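Local structure of probable amidase (Thermus thermophilus, 2DC0) at residues M1-A6 / G160-L164; E127-T131 / E306-P310. The protein is probably an amidase, a member of the amidase family whose alpha/beta fold is built around a large mixed beta-sheet flanked by helices. All blocks are in the same frame, centred on the assembly; numbering follows the deposited sequence.

Interaction 1 (M1-A6 / G160-L164); sequences MDLLEA and GLASL
Leu161 packs against the start of helix 3-11 and the residue at the chain start, with CB and CD1 meeting Leu3 and Ala6 and CD2 meeting Met1. Leu161 CB lies 3.6 Å from Leu3 CD2. Leu161 CD1 sits 3.5 Å from Ala6 CB, and Leu161 CD2 is 4.0 Å from Met1 CG. With CG anti to the carbonyl carbon (chi1 -61°) and chi2 173°, CD1 of Leu161 is turned to Ala6 and CD2 to Met1. Leu3 has a similar chi1 of -78° and splits its methyls as well, CD2 going to Leu161 while Leu3 CD1 packs 3.7 Å from Ala162 CB. No hydrogen bond crosses between the segments; the contact is apolar and largely buried. In the fold, it lays the N-terminal helix against the residues that lead into strand 163-166 of the large mixed sheet, and Leu68, next to strand 69-73, touches Leu3, Ala6 and Leu161 alike. The helix start is fixed by Asp2 at the N-cap, whose OD1 accepts from Glu5 N at 2.9 Å, nearly along the C-O axis. Asp2 OD2 takes a salt bridge from Arg214 and a hydrogen bond with Ser212, while Asp215 receives the backbone N-H groups of Leu3 and Leu4, tying this turn to helix 213-224.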
loop_
_atom_site.group_PDB
_atom_site.type_symbol
_atom_site.label_atom_id
_atom_site.label_comp_id
_atom_site.label_asym_id
_atom_site.label_seq_id
_atom_site.Cartn_x
_atom_site.Cartn_y
_atom_site.Cartn_z
ATOM N N MET A 1 5.989 -37.757 -4.417
ATOM C CA MET A 1 7.233 -37.020 -4.774
ATOM C C MET A 1 6.859 -35.590 -5.149
ATOM O O MET A 1 5.699 -35.314 -5.460
ATOM C CB MET A 1 7.937 -37.691 -5.965
ATOM C CG MET A 1 7.323 -37.357 -7.321
ATOM S SD MET A 1 8.199 -38.025 -8.771
ATOM C CE MET A 1 6.899 -38.978 -9.525
ATOM N N ASP A 2 7.829 -34.678 -5.114
ATOM C CA ASP A 2 7.545 -33.298 -5.486
ATOM C C ASP A 2 8.263 -32.923 -6.781
ATOM O O ASP A 2 8.958 -33.750 -7.374
ATOM C CB ASP A 2 7.917 -32.332 -4.351
ATOM C CG ASP A 2 9.403 -32.303 -4.054
ATOM O OD1 ASP A 2 10.181 -32.977 -4.762
ATOM O OD2 ASP A 2 9.796 -31.594 -3.106
ATOM N N LEU A 3 8.081 -31.680 -7.219
ATOM C CA LEU A 3 8.684 -31.189 -8.458
ATOM C C LEU A 3 10.190 -31.384 -8.571
ATOM O O LEU A 3 10.678 -31.907 -9.572
ATOM C CB LEU A 3 8.380 -29.698 -8.648
ATOM C CG LEU A 3 7.001 -29.283 -9.160
ATOM C CD1 LEU A 3 6.866 -27.771 -9.086
ATOM C CD2 LEU A 3 6.826 -29.767 -10.594
ATOM N N LEU A 4 10.924 -30.953 -7.550
ATOM C CA LEU A 4 12.377 -31.060 -7.575
ATOM C C LEU A 4 12.894 -32.495 -7.527
ATOM O O LEU A 4 13.930 -32.794 -8.113
ATOM C CB LEU A 4 12.981 -30.218 -6.446
ATOM C CG LEU A 4 12.697 -28.715 -6.607
ATOM C CD1 LEU A 4 13.285 -27.939 -5.434
ATOM C CD2 LEU A 4 13.292 -28.220 -7.914
ATOM N N GLU A 5 12.176 -33.387 -6.849
ATOM C CA GLU A 5 12.613 -34.775 -6.793
ATOM C C GLU A 5 12.355 -35.421 -8.155
ATOM O O GLU A 5 13.184 -36.181 -8.658
ATOM C CB GLU A 5 11.861 -35.551 -5.711
ATOM C CG GLU A 5 12.467 -36.924 -5.431
ATOM C CD GLU A 5 11.533 -37.837 -4.659
ATOM O OE1 GLU A 5 11.066 -37.438 -3.565
ATOM O OE2 GLU A 5 11.269 -38.962 -5.145
ATOM N N ALA A 6 11.204 -35.113 -8.751
ATOM C CA ALA A 6 10.860 -35.661 -10.062
ATOM C C ALA A 6 11.851 -35.140 -11.096
ATOM O O ALA A 6 12.248 -35.854 -12.016
ATOM C CB ALA A 6 9.442 -35.259 -10.451
ATOM N N GLY A 160 -0.826 -34.508 -10.869
ATOM C CA GLY A 160 0.046 -33.445 -11.332
ATOM C C GLY A 160 0.921 -33.153 -10.129
ATOM O O GLY A 160 0.506 -33.422 -8.998
ATOM N N LEU A 161 2.111 -32.603 -10.350
ATOM C CA LEU A 161 3.059 -32.319 -9.267
ATOM C C LEU A 161 2.879 -30.950 -8.601
ATOM O O LEU A 161 3.395 -30.712 -7.510
ATOM C CB LEU A 161 4.492 -32.438 -9.798
ATOM C CG LEU A 161 4.914 -33.807 -10.343
ATOM C CD1 LEU A 161 6.302 -33.719 -11.000
ATOM C CD2 LEU A 161 4.935 -34.799 -9.199
ATOM N N ALA A 162 2.151 -30.058 -9.256
ATOM C CA ALA A 162 1.913 -28.726 -8.724
ATOM C C ALA A 162 0.783 -28.097 -9.509
ATOM O O ALA A 162 0.336 -28.651 -10.510
ATOM C CB ALA A 162 3.175 -27.869 -8.843
ATOM N N SER A 163 0.325 -26.934 -9.065
ATOM C CA SER A 163 -0.756 -26.267 -9.761
ATOM C C SER A 163 -0.659 -24.756 -9.635
ATOM O O SER A 163 0.012 -24.231 -8.738
ATOM C CB SER A 163 -2.100 -26.753 -9.221
ATOM O OG SER A 163 -3.161 -26.288 -10.034
ATOM N N LEU A 164 -1.319 -24.063 -10.556
ATOM C CA LEU A 164 -1.337 -22.602 -10.562
ATOM C C LEU A 164 -2.751 -22.126 -10.238
ATOM O O LEU A 164 -3.709 -22.539 -10.881
ATOM C CB LEU A 164 -0.926 -22.070 -11.940
ATOM C CG LEU A 164 -1.082 -20.562 -12.164
ATOM C CD1 LEU A 164 -0.155 -19.798 -11.238
ATOM C CD2 LEU A 164 -0.771 -20.229 -13.625
#

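Interaction 2 (E127-T131 / E306-P310); sequences ENPWT and EGFSP
Trp130 and Pro129 are the residues of the loop 127-131 that meet 306-310, and their loop is shaped by an Asx turn at Asn128. This pairing joins two connections of the amidase fold: the long one between strand 110-115 and helix 149-157, and the short one between helices 298-303 and 310-321. Within the turn, Asn128 OD1 accepts two backbone hydrogen bonds. Trp130 N approaches Asn128 OD1 in the carbonyl plane at 2.8 Å. Thr131 N, 3.1 Å from Asn128 OD1, lies 57° out of that plane, yet its bond is the straighter one, with an N-H...O angle of 163°. Asn128 ND2 in turn bonds to Gly86 O and Met117 O, which fixes the rotation of the amide.

The van der Waals contacts fall into two groups. The indole of Trp130 lies obliquely beside backbone carbonyls, with Trp130 CZ2 3.5 Å from Glu306 O and Trp130 CE2 3.5 Å from Gly307 O, while the carbonyl carbon of Phe308 sits near the ring plane, at its edge. Pro129 meets Ser309 carbon to carbon, with Pro129 CG 3.5 Å from Ser309 CB.

Polar ends meet mainly through a third party. Glu119 receives Trp130 NE1 on OE2 and hydrogen-bonds Ser309 OG through OE1, so one carboxylate joins both loops. Ser309 is also the N-cap of helix 310-321: with chi1 61°, its OG lies between the backbone N and the carbonyl carbon and makes a weak hydrogen bond with Val312 N.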
loop_
_atom_site.group_PDB
_atom_site.type_symbol
_atom_site.label_atom_id
_atom_site.label_comp_id
_atom_site.label_asym_id
_atom_site.label_seq_id
_atom_site.Cartn_x
_atom_site.Cartn_y
_atom_site.Cartn_z
ATOM N N GLU A 127 -17.852 -25.312 -3.261
ATOM C CA GLU A 127 -19.125 -25.910 -3.642
ATOM C C GLU A 127 -19.579 -25.150 -4.883
ATOM O O GLU A 127 -19.570 -23.920 -4.909
ATOM C CB GLU A 127 -20.134 -25.785 -2.501
ATOM C CG GLU A 127 -19.830 -26.730 -1.348
ATOM C CD GLU A 127 -20.685 -26.465 -0.129
ATOM O OE1 GLU A 127 -21.876 -26.127 -0.299
ATOM O OE2 GLU A 127 -20.175 -26.606 1.004
ATOM N N ASN A 128 -19.958 -25.895 -5.910
ATOM C CA ASN A 128 -20.347 -25.322 -7.190
ATOM C C ASN A 128 -21.488 -26.163 -7.768
ATOM O O ASN A 128 -21.314 -27.345 -8.054
ATOM C CB ASN A 128 -19.119 -25.361 -8.113
ATOM C CG ASN A 128 -19.324 -24.626 -9.420
ATOM O OD1 ASN A 128 -20.332 -24.805 -10.097
ATOM N ND2 ASN A 128 -18.341 -23.810 -9.797
ATOM N N PRO A 129 -22.677 -25.562 -7.941
ATOM C CA PRO A 129 -23.849 -26.261 -8.484
ATOM C C PRO A 129 -23.741 -26.598 -9.969
ATOM O O PRO A 129 -24.436 -27.485 -10.458
ATOM C CB PRO A 129 -24.989 -25.289 -8.197
ATOM C CG PRO A 129 -24.314 -23.955 -8.368
ATOM C CD PRO A 129 -23.000 -24.158 -7.631
ATOM N N TRP A 130 -22.870 -25.894 -10.684
ATOM C CA TRP A 130 -22.691 -26.137 -12.114
ATOM C C TRP A 130 -21.811 -27.350 -12.403
ATOM O O TRP A 130 -22.163 -28.214 -13.203
ATOM C CB TRP A 130 -22.062 -24.910 -12.784
ATOM C CG TRP A 130 -22.874 -23.648 -12.704
ATOM C CD1 TRP A 130 -22.404 -22.392 -12.446
ATOM C CD2 TRP A 130 -24.290 -23.514 -12.897
ATOM N NE1 TRP A 130 -23.439 -21.483 -12.463
ATOM C CE2 TRP A 130 -24.608 -22.144 -12.737
ATOM C CE3 TRP A 130 -25.323 -24.418 -13.190
ATOM C CZ2 TRP A 130 -25.915 -21.653 -12.857
ATOM C CZ3 TRP A 130 -26.628 -23.930 -13.311
ATOM C CH2 TRP A 130 -26.909 -22.557 -13.143
ATOM N N THR A 131 -20.660 -27.401 -11.745
ATOM C CA THR A 131 -19.686 -28.470 -11.934
ATOM C C THR A 131 -19.799 -29.569 -10.887
ATOM O O THR A 131 -19.258 -30.663 -11.052
ATOM C CB THR A 131 -18.270 -27.911 -11.817
ATOM O OG1 THR A 131 -18.064 -27.459 -10.467
ATOM C CG2 THR A 131 -18.084 -26.734 -12.766
ATOM N N GLU A 306 -28.885 -15.829 -15.013
ATOM C CA GLU A 306 -29.146 -17.222 -14.669
ATOM C C GLU A 306 -27.915 -18.103 -14.870
ATOM O O GLU A 306 -27.910 -19.272 -14.482
ATOM C CB GLU A 306 -30.314 -17.769 -15.497
ATOM C CG GLU A 306 -30.061 -17.890 -17.001
ATOM C CD GLU A 306 -29.959 -16.546 -17.704
ATOM O OE1 GLU A 306 -30.737 -15.628 -17.365
ATOM O OE2 GLU A 306 -29.112 -16.413 -18.612
ATOM N N GLY A 307 -26.879 -17.537 -15.479
ATOM C CA GLY A 307 -25.660 -18.287 -15.705
ATOM C C GLY A 307 -24.825 -18.357 -14.441
ATOM O O GLY A 307 -23.885 -19.147 -14.357
ATOM N N PHE A 308 -25.167 -17.521 -13.462
ATOM C CA PHE A 308 -24.464 -17.478 -12.182
ATOM C C PHE A 308 -25.296 -18.201 -11.129
ATOM O O PHE A 308 -26.524 -18.165 -11.173
ATOM C CB PHE A 308 -24.259 -16.026 -11.721
ATOM C CG PHE A 308 -23.327 -15.225 -12.589
ATOM C CD1 PHE A 308 -21.965 -15.506 -12.620
ATOM C CD2 PHE A 308 -23.812 -14.174 -13.365
ATOM C CE1 PHE A 308 -21.099 -14.751 -13.410
ATOM C CE2 PHE A 308 -22.957 -13.414 -14.159
ATOM C CZ PHE A 308 -21.596 -13.702 -14.182
ATOM N N SER A 309 -24.630 -18.855 -10.182
ATOM C CA SER A 309 -25.338 -19.556 -9.109
ATOM C C SER A 309 -25.938 -18.500 -8.179
ATOM O O SER A 309 -25.506 -17.344 -8.186
ATOM C CB SER A 309 -24.367 -20.438 -8.324
ATOM O OG SER A 309 -23.347 -19.652 -7.718
ATOM N N PRO A 310 -26.949 -18.874 -7.375
ATOM C CA PRO A 310 -27.573 -17.912 -6.456
ATOM C C PRO A 310 -26.568 -17.182 -5.553
ATOM O O PRO A 310 -26.594 -15.952 -5.459
ATOM C CB PRO A 310 -28.547 -18.778 -5.664
ATOM C CG PRO A 310 -28.978 -19.796 -6.686
ATOM C CD PRO A 310 -27.669 -20.162 -7.363
#

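Interactions 1 and 2 lie in separate parts of one chain, their centres 31 Å apart and their nearest atoms about 15 Å apart, so neither touches the other. Along the sequence the segments alternate: 1-6, 127-131, 160-164, then 306-310. Strand 110-115 and strand 163-166 belong to the same mixed sheet, and the chain between them passes through 127-131, then helix 149-157, before reaching 160-164. That one region therefore contributes to both contacts, backward in sequence to the N-terminal helix 3-11 and forward to the connection before helix 310-321. The centre of interaction 1 is about 15 Å from the chain centre, that of interaction 2 about 21 Å; the first is mostly buried, the second partly.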